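Local coordinates for protein (5-formylfuran-3-yl)methyl phosphate transaminase (Methanococcus jannaschii, PDB 2Z61) that catalyses the pyridoxal-phosphate-dependent transfer of an amino group from alanine to 4-(hydroxymethyl)-2-furancarboxaldehyde phosphate, supplying the furan precursor of methanofuran, at residues A[240-243]-A[244-247]; A[255-258]-A[259-263]; A[276-279]-A[280-284]; A[291-295]-A[296-300]. One frame throughout, in Å; residues are numbered along the deposited sequence.

Interaction 1. Residues A[240-243]-A[244-247]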
loop_
_atom_site.group_PDB
_atom_site.type_symbol
_atom_site.label_atom_id
_atom_site.label_comp_id
_atom_site.label_asym_id
_atom_site.label_seq_id
_atom_site.Cartn_x
_atom_site.Cartn_y
_atom_site.Cartn_z
ATOM N N ILE A 240 8.604 10.752 14.588
ATOM C CA ILE A 240 8.290 9.491 13.947
ATOM C C ILE A 240 7.187 9.649 12.898
ATOM O O ILE A 240 7.275 9.077 11.806
ATOM C CB ILE A 240 7.902 8.436 14.999
ATOM C CG1 ILE A 240 9.162 8.000 15.752
ATOM C CG2 ILE A 240 7.228 7.246 14.334
ATOM C CD1 ILE A 240 8.944 6.871 16.720
ATOM N N ILE A 241 6.163 10.435 13.213
ATOM C CA ILE A 241 5.070 10.648 12.275
ATOM C C ILE A 241 5.563 11.358 11.022
ATOM O O ILE A 241 5.147 11.032 9.912
ATOM C CB ILE A 241 3.927 11.475 12.909
ATOM C CG1 ILE A 241 3.148 10.611 13.900
ATOM C CG2 ILE A 241 2.993 11.995 11.834
ATOM C CD1 ILE A 241 2.496 9.376 13.278
ATOM N N GLU A 242 6.463 12.319 11.200
ATOM C CA GLU A 242 7.015 13.067 10.081
ATOM C C GLU A 242 7.797 12.131 9.157
ATOM O O GLU A 242 7.797 12.298 7.935
ATOM C CB GLU A 242 7.942 14.167 10.602
ATOM C CG GLU A 242 7.877 15.465 9.814
ATOM C CD GLU A 242 6.495 16.107 9.859
ATOM O OE1 GLU A 242 5.998 16.376 10.977
ATOM O OE2 GLU A 242 5.909 16.345 8.778
ATOM N N ALA A 243 8.465 11.147 9.752
ATOM C CA ALA A 243 9.255 10.193 8.990
ATOM C C ALA A 243 8.348 9.247 8.203
ATOM O O ALA A 243 8.613 8.943 7.041
ATOM C CB ALA A 243 10.160 9.399 9.926
ATOM N N ILE A 244 7.288 8.777 8.850
ATOM C CA ILE A 244 6.345 7.872 8.212
ATOM C C ILE A 244 5.633 8.584 7.066
ATOM O O ILE A 244 5.275 7.961 6.074
ATOM C CB ILE A 244 5.325 7.315 9.249
ATOM C CG1 ILE A 244 6.052 6.347 10.193
ATOM C CG2 ILE A 244 4.171 6.603 8.548
ATOM C CD1 ILE A 244 5.166 5.649 11.187
ATOM N N LEU A 245 5.449 9.895 7.192
ATOM C CA LEU A 245 4.800 10.679 6.148
ATOM C C LEU A 245 5.618 10.657 4.853
ATOM O O LEU A 245 5.064 10.510 3.763
ATOM C CB LEU A 245 4.605 12.127 6.602
ATOM C CG LEU A 245 3.903 13.072 5.620
ATOM C CD1 LEU A 245 2.603 12.442 5.119
ATOM C CD2 LEU A 245 3.615 14.396 6.312
ATOM N N LYS A 246 6.933 10.814 4.979
ATOM C CA LYS A 246 7.822 10.789 3.826
ATOM C C LYS A 246 7.712 9.447 3.120
ATOM O O LYS A 246 7.668 9.390 1.888
ATOM C CB LYS A 246 9.266 11.035 4.264
ATOM C CG LYS A 246 9.469 12.374 4.960
ATOM C CD LYS A 246 10.780 12.421 5.732
ATOM C CE LYS A 246 11.968 12.138 4.830
ATOM N NZ LYS A 246 12.171 13.224 3.831
ATOM N N LEU A 247 7.666 8.368 3.897
ATOM C CA LEU A 247 7.540 7.037 3.321
ATOM C C LEU A 247 6.198 6.921 2.597
ATOM O O LEU A 247 6.120 6.394 1.484
ATOM C CB LEU A 247 7.627 5.971 4.416
ATOM C CG LEU A 247 8.996 5.761 5.062
ATOM C CD1 LEU A 247 8.849 4.870 6.275
ATOM C CD2 LEU A 247 9.958 5.138 4.055
#

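Interaction 2. Residues A[255-258]-A[259-263]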
loop_
_atom_site.group_PDB
_atom_site.type_symbol
_atom_site.label_atom_id
_atom_site.label_comp_id
_atom_site.label_asym_id
_atom_site.label_seq_id
_atom_site.Cartn_x
_atom_site.Cartn_y
_atom_site.Cartn_z
ATOM N N ALA A 255 -4.286 6.836 1.556
ATOM C CA ALA A 255 -5.245 5.746 1.674
ATOM C C ALA A 255 -6.402 5.967 0.703
ATOM O O ALA A 255 -6.717 7.100 0.346
ATOM C CB ALA A 255 -5.777 5.657 3.102
ATOM N N PRO A 256 -7.055 4.883 0.263
ATOM C CA PRO A 256 -8.168 5.053 -0.676
ATOM C C PRO A 256 -9.194 6.097 -0.217
ATOM O O PRO A 256 -9.713 6.060 0.903
ATOM C CB PRO A 256 -8.736 3.633 -0.822
ATOM C CG PRO A 256 -8.160 2.871 0.336
ATOM C CD PRO A 256 -6.811 3.464 0.559
ATOM N N THR A 257 -9.456 7.049 -1.099
ATOM C CA THR A 257 -10.363 8.145 -0.820
ATOM C C THR A 257 -11.761 7.781 -0.320
ATOM O O THR A 257 -12.263 8.389 0.626
ATOM C CB THR A 257 -10.480 9.029 -2.057
ATOM O OG1 THR A 257 -9.162 9.424 -2.452
ATOM C CG2 THR A 257 -11.313 10.277 -1.768
ATOM N N ILE A 258 -12.384 6.798 -0.949
ATOM C CA ILE A 258 -13.722 6.384 -0.558
ATOM C C ILE A 258 -13.758 5.822 0.858
ATOM O O ILE A 258 -14.690 6.089 1.606
ATOM C CB ILE A 258 -14.278 5.324 -1.535
ATOM C CG1 ILE A 258 -14.478 5.959 -2.911
ATOM C CG2 ILE A 258 -15.599 4.774 -1.034
ATOM C CD1 ILE A 258 -14.697 4.943 -4.006
ATOM N N SER A 259 -12.741 5.057 1.228
ATOM C CA SER A 259 -12.707 4.477 2.565
ATOM C C SER A 259 -12.617 5.565 3.631
ATOM O O SER A 259 -13.353 5.544 4.615
ATOM C CB SER A 259 -11.520 3.521 2.707
ATOM O OG SER A 259 -11.627 2.437 1.804
ATOM N N GLN A 260 -11.701 6.505 3.433
ATOM C CA GLN A 260 -11.519 7.589 4.390
ATOM C C GLN A 260 -12.851 8.251 4.735
ATOM O O GLN A 260 -13.225 8.330 5.907
ATOM C CB GLN A 260 -10.528 8.630 3.850
ATOM C CG GLN A 260 -9.075 8.132 3.785
ATOM C CD GLN A 260 -8.088 9.249 3.514
ATOM O OE1 GLN A 260 -7.911 10.146 4.339
ATOM N NE2 GLN A 260 -7.436 9.200 2.355
ATOM N N TYR A 261 -13.578 8.705 3.714
ATOM C CA TYR A 261 -14.862 9.344 3.957
ATOM C C TYR A 261 -15.871 8.395 4.573
ATOM O O TYR A 261 -16.625 8.783 5.458
ATOM C CB TYR A 261 -15.432 9.952 2.670
ATOM C CG TYR A 261 -14.734 11.238 2.298
ATOM C CD1 TYR A 261 -13.754 11.268 1.307
ATOM C CD2 TYR A 261 -15.009 12.420 2.987
ATOM C CE1 TYR A 261 -13.059 12.441 1.015
ATOM C CE2 TYR A 261 -14.320 13.600 2.702
ATOM C CZ TYR A 261 -13.348 13.602 1.719
ATOM O OH TYR A 261 -12.639 14.756 1.469
ATOM N N ALA A 262 -15.872 7.146 4.123
ATOM C CA ALA A 262 -16.803 6.158 4.649
ATOM C C ALA A 262 -16.530 5.859 6.127
ATOM O O ALA A 262 -17.459 5.671 6.916
ATOM C CB ALA A 262 -16.709 4.876 3.830
ATOM N N ALA A 263 -15.258 5.823 6.497
ATOM C CA ALA A 263 -14.860 5.523 7.871
ATOM C C ALA A 263 -15.386 6.527 8.899
ATOM O O ALA A 263 -15.525 6.193 10.078
ATOM C CB ALA A 263 -13.333 5.434 7.963
#

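Interaction 3. Residues A[276-279]-A[280-284]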
loop_
_atom_site.group_PDB
_atom_site.type_symbol
_atom_site.label_atom_id
_atom_site.label_comp_id
_atom_site.label_asym_id
_atom_site.label_seq_id
_atom_site.Cartn_x
_atom_site.Cartn_y
_atom_site.Cartn_z
ATOM N N ASN A 276 -21.400 -3.830 18.424
ATOM C CA ASN A 276 -21.650 -4.496 19.700
ATOM C C ASN A 276 -22.388 -5.812 19.474
ATOM O O ASN A 276 -22.172 -6.787 20.184
ATOM C CB ASN A 276 -22.461 -3.600 20.632
ATOM C CG ASN A 276 -21.599 -2.589 21.341
ATOM O OD1 ASN A 276 -20.502 -2.913 21.803
ATOM N ND2 ASN A 276 -22.091 -1.360 21.450
ATOM N N SER A 277 -23.258 -5.826 18.472
ATOM C CA SER A 277 -24.010 -7.021 18.121
ATOM C C SER A 277 -23.013 -8.054 17.595
ATOM O O SER A 277 -23.127 -9.253 17.866
ATOM C CB SER A 277 -25.039 -6.681 17.039
ATOM O OG SER A 277 -25.591 -7.851 16.461
ATOM N N MET A 278 -22.026 -7.569 16.849
ATOM C CA MET A 278 -20.999 -8.430 16.278
ATOM C C MET A 278 -20.140 -9.005 17.402
ATOM O O MET A 278 -19.856 -10.201 17.427
ATOM C CB MET A 278 -20.127 -7.625 15.304
ATOM C CG MET A 278 -19.351 -8.460 14.288
ATOM S SD MET A 278 -18.221 -7.464 13.252
ATOM C CE MET A 278 -19.386 -6.678 12.102
ATOM N N ILE A 279 -19.737 -8.151 18.339
ATOM C CA ILE A 279 -18.915 -8.604 19.449
ATOM C C ILE A 279 -19.622 -9.698 20.249
ATOM O O ILE A 279 -18.996 -10.669 20.653
ATOM C CB ILE A 279 -18.521 -7.427 20.378
ATOM C CG1 ILE A 279 -17.536 -6.508 19.645
ATOM C CG2 ILE A 279 -17.884 -7.957 21.664
ATOM C CD1 ILE A 279 -17.187 -5.237 20.382
ATOM N N LYS A 280 -20.925 -9.546 20.466
ATOM C CA LYS A 280 -21.686 -10.552 21.206
ATOM C C LYS A 280 -21.674 -11.900 20.481
ATOM O O LYS A 280 -21.465 -12.942 21.096
ATOM C CB LYS A 280 -23.138 -10.098 21.395
ATOM C CG LYS A 280 -23.436 -9.429 22.727
ATOM C CD LYS A 280 -22.568 -8.211 22.973
ATOM C CE LYS A 280 -22.961 -7.530 24.277
ATOM N NZ LYS A 280 -24.414 -7.172 24.302
ATOM N N GLU A 281 -21.903 -11.877 19.173
ATOM C CA GLU A 281 -21.912 -13.107 18.393
ATOM C C GLU A 281 -20.562 -13.821 18.471
ATOM O O GLU A 281 -20.511 -15.036 18.658
ATOM C CB GLU A 281 -22.268 -12.806 16.929
ATOM C CG GLU A 281 -22.194 -14.024 16.014
ATOM C CD GLU A 281 -23.217 -15.098 16.361
ATOM O OE1 GLU A 281 -23.473 -15.341 17.559
ATOM O OE2 GLU A 281 -23.759 -15.710 15.422
ATOM N N PHE A 282 -19.473 -13.068 18.328
ATOM C CA PHE A 282 -18.133 -13.651 18.398
ATOM C C PHE A 282 -17.919 -14.336 19.747
ATOM O O PHE A 282 -17.311 -15.400 19.820
ATOM C CB PHE A 282 -17.059 -12.566 18.208
ATOM C CG PHE A 282 -16.619 -12.363 16.773
ATOM C CD1 PHE A 282 -16.380 -11.086 16.283
ATOM C CD2 PHE A 282 -16.401 -13.447 15.930
ATOM C CE1 PHE A 282 -15.930 -10.890 14.980
ATOM C CE2 PHE A 282 -15.949 -13.263 14.621
ATOM C CZ PHE A 282 -15.714 -11.981 14.147
ATOM N N ASP A 283 -18.416 -13.720 20.814
ATOM C CA ASP A 283 -18.245 -14.283 22.146
ATOM C C ASP A 283 -19.038 -15.579 22.307
ATOM O O ASP A 283 -18.585 -16.517 22.970
ATOM C CB ASP A 283 -18.661 -13.263 23.209
ATOM C CG ASP A 283 -18.367 -13.740 24.617
ATOM O OD1 ASP A 283 -17.318 -14.386 24.818
ATOM O OD2 ASP A 283 -19.173 -13.458 25.529
ATOM N N ARG A 284 -20.219 -15.636 21.697
ATOM C CA ARG A 284 -21.031 -16.843 21.777
ATOM C C ARG A 284 -20.253 -17.970 21.097
ATOM O O ARG A 284 -20.225 -19.105 21.575
ATOM C CB ARG A 284 -22.371 -16.641 21.066
ATOM C CG ARG A 284 -23.402 -17.709 21.408
ATOM C CD ARG A 284 -24.720 -17.481 20.689
ATOM N NE ARG A 284 -25.103 -18.589 19.819
ATOM C CZ ARG A 284 -25.287 -18.473 18.507
ATOM N NH1 ARG A 284 -25.128 -17.298 17.916
ATOM N NH2 ARG A 284 -25.626 -19.533 17.785
#

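Interaction 4. Residues A[291-295]-A[296-300]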
loop_
_atom_site.group_PDB
_atom_site.type_symbol
_atom_site.label_atom_id
_atom_site.label_comp_id
_atom_site.label_asym_id
_atom_site.label_seq_id
_atom_site.Cartn_x
_atom_site.Cartn_y
_atom_site.Cartn_z
ATOM N N LYS A 291 -15.718 -24.849 24.929
ATOM C CA LYS A 291 -16.380 -25.991 25.540
ATOM C C LYS A 291 -15.815 -27.282 24.957
ATOM O O LYS A 291 -15.456 -28.196 25.700
ATOM C CB LYS A 291 -17.897 -25.924 25.315
ATOM C CG LYS A 291 -18.684 -27.051 25.994
ATOM C CD LYS A 291 -18.486 -28.391 25.285
ATOM C CE LYS A 291 -18.973 -29.576 26.117
ATOM N NZ LYS A 291 -17.986 -29.988 27.157
ATOM N N TYR A 292 -15.734 -27.355 23.628
ATOM C CA TYR A 292 -15.212 -28.551 22.969
ATOM C C TYR A 292 -13.730 -28.769 23.243
ATOM O O TYR A 292 -13.301 -29.894 23.493
ATOM C CB TYR A 292 -15.437 -28.486 21.456
ATOM C CG TYR A 292 -16.840 -28.848 21.015
ATOM C CD1 TYR A 292 -17.933 -28.058 21.375
ATOM C CD2 TYR A 292 -17.073 -29.975 20.223
ATOM C CE1 TYR A 292 -19.227 -28.380 20.954
ATOM C CE2 TYR A 292 -18.360 -30.304 19.794
ATOM C CZ TYR A 292 -19.429 -29.504 20.162
ATOM O OH TYR A 292 -20.699 -29.815 19.731
ATOM N N VAL A 293 -12.952 -27.692 23.189
ATOM C CA VAL A 293 -11.521 -27.778 23.434
ATOM C C VAL A 293 -11.230 -28.423 24.789
ATOM O O VAL A 293 -10.345 -29.267 24.903
ATOM C CB VAL A 293 -10.870 -26.375 23.367
ATOM C CG1 VAL A 293 -9.428 -26.429 23.851
ATOM C CG2 VAL A 293 -10.916 -25.863 21.937
ATOM N N LYS A 294 -11.980 -28.031 25.812
ATOM C CA LYS A 294 -11.777 -28.593 27.143
ATOM C C LYS A 294 -12.246 -30.044 27.121
ATOM O O LYS A 294 -11.685 -30.906 27.796
ATOM C CB LYS A 294 -12.573 -27.803 28.184
ATOM C CG LYS A 294 -12.232 -28.162 29.619
ATOM C CD LYS A 294 -13.080 -27.385 30.611
ATOM C CE LYS A 294 -14.545 -27.803 30.542
ATOM N NZ LYS A 294 -15.348 -27.209 31.651
ATOM N N ASP A 295 -13.278 -30.295 26.326
ATOM C CA ASP A 295 -13.841 -31.627 26.178
ATOM C C ASP A 295 -12.807 -32.508 25.475
ATOM O O ASP A 295 -12.593 -33.658 25.848
ATOM C CB ASP A 295 -15.122 -31.536 25.350
ATOM C CG ASP A 295 -15.916 -32.820 25.351
ATOM O OD1 ASP A 295 -15.434 -33.818 24.779
ATOM O OD2 ASP A 295 -17.027 -32.825 25.924
ATOM N N PHE A 296 -12.159 -31.944 24.461
ATOM C CA PHE A 296 -11.138 -32.644 23.690
ATOM C C PHE A 296 -9.890 -32.908 24.526
ATOM O O PHE A 296 -8.958 -33.570 24.072
ATOM C CB PHE A 296 -10.746 -31.812 22.461
ATOM C CG PHE A 296 -11.825 -31.705 21.414
ATOM C CD1 PHE A 296 -11.901 -30.582 20.600
ATOM C CD2 PHE A 296 -12.745 -32.735 21.221
ATOM C CE1 PHE A 296 -12.874 -30.483 19.608
ATOM C CE2 PHE A 296 -13.723 -32.645 20.228
ATOM C CZ PHE A 296 -13.787 -31.517 19.421
ATOM N N GLY A 297 -9.867 -32.378 25.743
ATOM C CA GLY A 297 -8.708 -32.569 26.594
ATOM C C GLY A 297 -7.523 -31.725 26.154
ATOM O O GLY A 297 -6.385 -31.996 26.547
ATOM N N TRP A 298 -7.782 -30.706 25.335
ATOM C CA TRP A 298 -6.721 -29.818 24.860
ATOM C C TRP A 298 -6.449 -28.705 25.868
ATOM O O TRP A 298 -7.301 -28.385 26.696
ATOM C CB TRP A 298 -7.092 -29.191 23.512
ATOM C CG TRP A 298 -7.164 -30.159 22.374
ATOM C CD1 TRP A 298 -6.608 -31.405 22.319
ATOM C CD2 TRP A 298 -7.774 -29.933 21.098
ATOM N NE1 TRP A 298 -6.829 -31.968 21.083
ATOM C CE2 TRP A 298 -7.543 -31.087 20.315
ATOM C CE3 TRP A 298 -8.491 -28.867 20.538
ATOM C CZ2 TRP A 298 -8.002 -31.206 18.999
ATOM C CZ3 TRP A 298 -8.949 -28.983 19.228
ATOM C CH2 TRP A 298 -8.702 -30.147 18.473
ATOM N N GLU A 299 -5.262 -28.111 25.788
ATOM C CA GLU A 299 -4.891 -27.039 26.702
ATOM C C GLU A 299 -4.832 -25.662 26.054
ATOM O O GLU A 299 -4.294 -25.496 24.957
ATOM C CB GLU A 299 -3.535 -27.329 27.348
ATOM C CG GLU A 299 -3.581 -28.310 28.502
ATOM C CD GLU A 299 -2.222 -28.509 29.134
ATOM O OE1 GLU A 299 -1.576 -27.497 29.485
ATOM O OE2 GLU A 299 -1.796 -29.674 29.280
ATOM N N VAL A 300 -5.431 -24.679 26.709
ATOM C CA VAL A 300 -5.371 -23.305 26.238
ATOM C C VAL A 300 -5.163 -22.548 27.519
ATOM O O VAL A 300 -5.200 -23.136 28.596
ATOM C CB VAL A 300 -6.686 -22.803 25.583
ATOM C CG1 VAL A 300 -6.958 -23.564 24.286
ATOM C CG2 VAL A 300 -7.843 -22.919 26.569
#

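Interaction 1. Residues A[240-243]-A[244-247]
Ile244 lies one helical turn beyond Ile240, and its side chain climbs back along that residue. CB rests on the carbonyl oxygen of Ile240. Being anti to the carbonyl carbon (chi1 -70°), CG1 turns back over the same oxygen, at 3.4 Å from Ile240 O. The chain then runs straight on, and its tip, Ile244 CD1, meets the branch methyl Ile240 CG2 at 4.1 Å, the two side chains passing at a slant. Beneath them the backbone bond from Ile244 N to Ile240 O is 3.0 Å long and fairly straight; Leu245 N bonds Ile241 O at a similar length but is more bent, while the next two, from Lys246 N and Leu247 N, are weak. Round the helix, Glu242 and Leu245 run alongside each other, OE2 of Glu242 coming to 3.9 Å from CD2 of Leu245 and forming a long, weak ion pair with Arg66. Lys246 lays CG over the carbonyl oxygen of Glu242 before bending away so that its amine bonds to Phe9 O of the second subunit. Ile241, Ile244 and Leu245 of helix 238-251 press on Ile93 of strand 92-95, Ile244 and Leu247 meet helix 98-109, and Ala243 and Leu247 pack on Leu6 of the second subunit.

Interaction 2. Residues A[255-258]-A[259-263]
Gln260 folds back toward Ala255, where the chain is about to enter helix 257-263. Its CG stands trans to the carbonyl carbon (chi1 -70°) and the chain continues extended, carrying CG past Pro256 O and the amide to Ala255. There NE2 donates to Ala255 O at 3.0 Å, reaching the oxygen from well above its carbonyl plane, 46° out of it. Ala255 CB lies 4.0 Å from the same Gln260 NE2. The amide is fixed in rotation by more than this bond: NE2 also reaches Thr63 OG1, and OE1 accepts from Ile68 N. On the next residue, Tyr261 has its ring beside Thr257, both side chains pointing the same way; Thr257 CG2 sits at the ring edge, in its plane, 3.9 Å from Tyr261 CE1. That methyl is anti to the backbone N of Thr257, whereas OG1, beside the N (chi1 -54°), bonds His61 O. Ser259 OG passes 3.8 Å from Pro256 CG and bonds Trp229 O. This is the first turn of a helix with proline at the N-cap: Pro256 O takes the nearly straight bond from Gln260 N, where Pro256 packs on Arg230 of the second subunit and the backbone of Thr257 hydrogen-bonds to that subunit.

Interaction 3. Residues A[276-279]-A[280-284]
Met278 overlaps the ring of Phe282 one turn further along the helix, with its CG 4.3 Å from Phe282 CE1. The methionine leaves its backbone with CG roughly opposite N (chi1 -160°), runs extended to the sulfur, and bends only at the methyl end. The first torsion of Phe282, -91°, is displaced from the common value near -60°, and its CD1 lies 3.8 Å from Met278 O. The same oxygen receives Phe282 N at 3.0 Å, a nearly straight bond, so one carbonyl both holds the backbone and lies close to the ring. Phe282 also has aromatic company: Phe41 meets it edge-to-face, and Tyr307 lies against it at a shallow angle.

Away from this buried side the chemistry turns polar. Lys280 bends at its second torsion and lays its aliphatic stem across the turn before it, CD at 3.2 Å from Asn276 O; another bend, at the fourth torsion, turns the amine outward. Glu281 and Arg284, three residues apart, close a salt bridge of 2.6 Å between OE1 and NH1; the guanidinium of Arg284 also makes a cation-pi contact with Tyr354. Asp283 has its own partner in Arg286, through OD1.

Four successive backbone bonds, 3.0 to 3.2 Å long, run without a break from Lys280 N to Asp283 N. The pattern is that of an amphipathic helix, apolar and aromatic on one side and charged on another, within 269-295, the long helix that leads toward the small domain as in other fold-type I aminotransferases.

Interaction 4. Residues A[291-295]-A[296-300]
Aromatic contact comes first: Tyr292 presents its edge to the face of Phe296, an offset edge-to-face pair with centroids 5.9 Å apart and planes at 68°. The closest carbons of the pair are Tyr292 CD2 and Phe296 CZ, at 3.7 Å. Tyr292 CB also lies over the phenylalanine ring, off-centre, 4.2 Å from its centroid, in a CH-pi contact. With its CG placed beside the backbone N and anti to the carbonyl carbon (chi1 -69°), Phe296 folds its ring back over the last turn, and Tyr292 O comes over the same ring.

Apolar contact follows on Val293. Its CG1 touches Trp298 CB at 3.6 Å, the two side chains crossing at about a right angle, and meets Val300 CG1 tip to tip at 3.8 Å. The tryptophan in turn receives Phe296 CB over one ring face.

Hydrogen bonds close the helix in a Schellman motif. The chain leaves the helix at Gly297, with a positive phi of 74°, and Trp298 N bonds Val293 O at 3.0 Å, while Gly297 N makes a weak bond to Lys294 O.

The charged contact is a salt bridge, Lys291 NZ to Asp295 OD2 at 3.2 Å, on the lone pair of OD2 that faces away from OD1.

So ends helix 269-295. Tyr292 and Phe296 lean on helix 354-368, Val293, Trp298 and Val300 gather round Pro311, and Glu299 pairs through its backbone with Asn312, just past strand 308-309.

How the interactions relate
Interactions 1 and 2 are buried, on consecutive helices 238-251 and 257-263, and both touch the second subunit; interaction 3 is partly buried and interaction 4 lies at the surface. The last two share helix 269-295, their centres 21 Å apart, and no other subunit touches them. Interactions 1 and 4 sit on opposite sides of the chain's centre, their own centres about 46 Å apart. The chemistry follows the place: branched aliphatics in interaction 1, a buried amide and hydroxyls satisfied by loops in interaction 2, rings on one side and salt bridges on another in interaction 3, and in interaction 4 a glycine-terminated helix end with rings packed against it and one salt bridge.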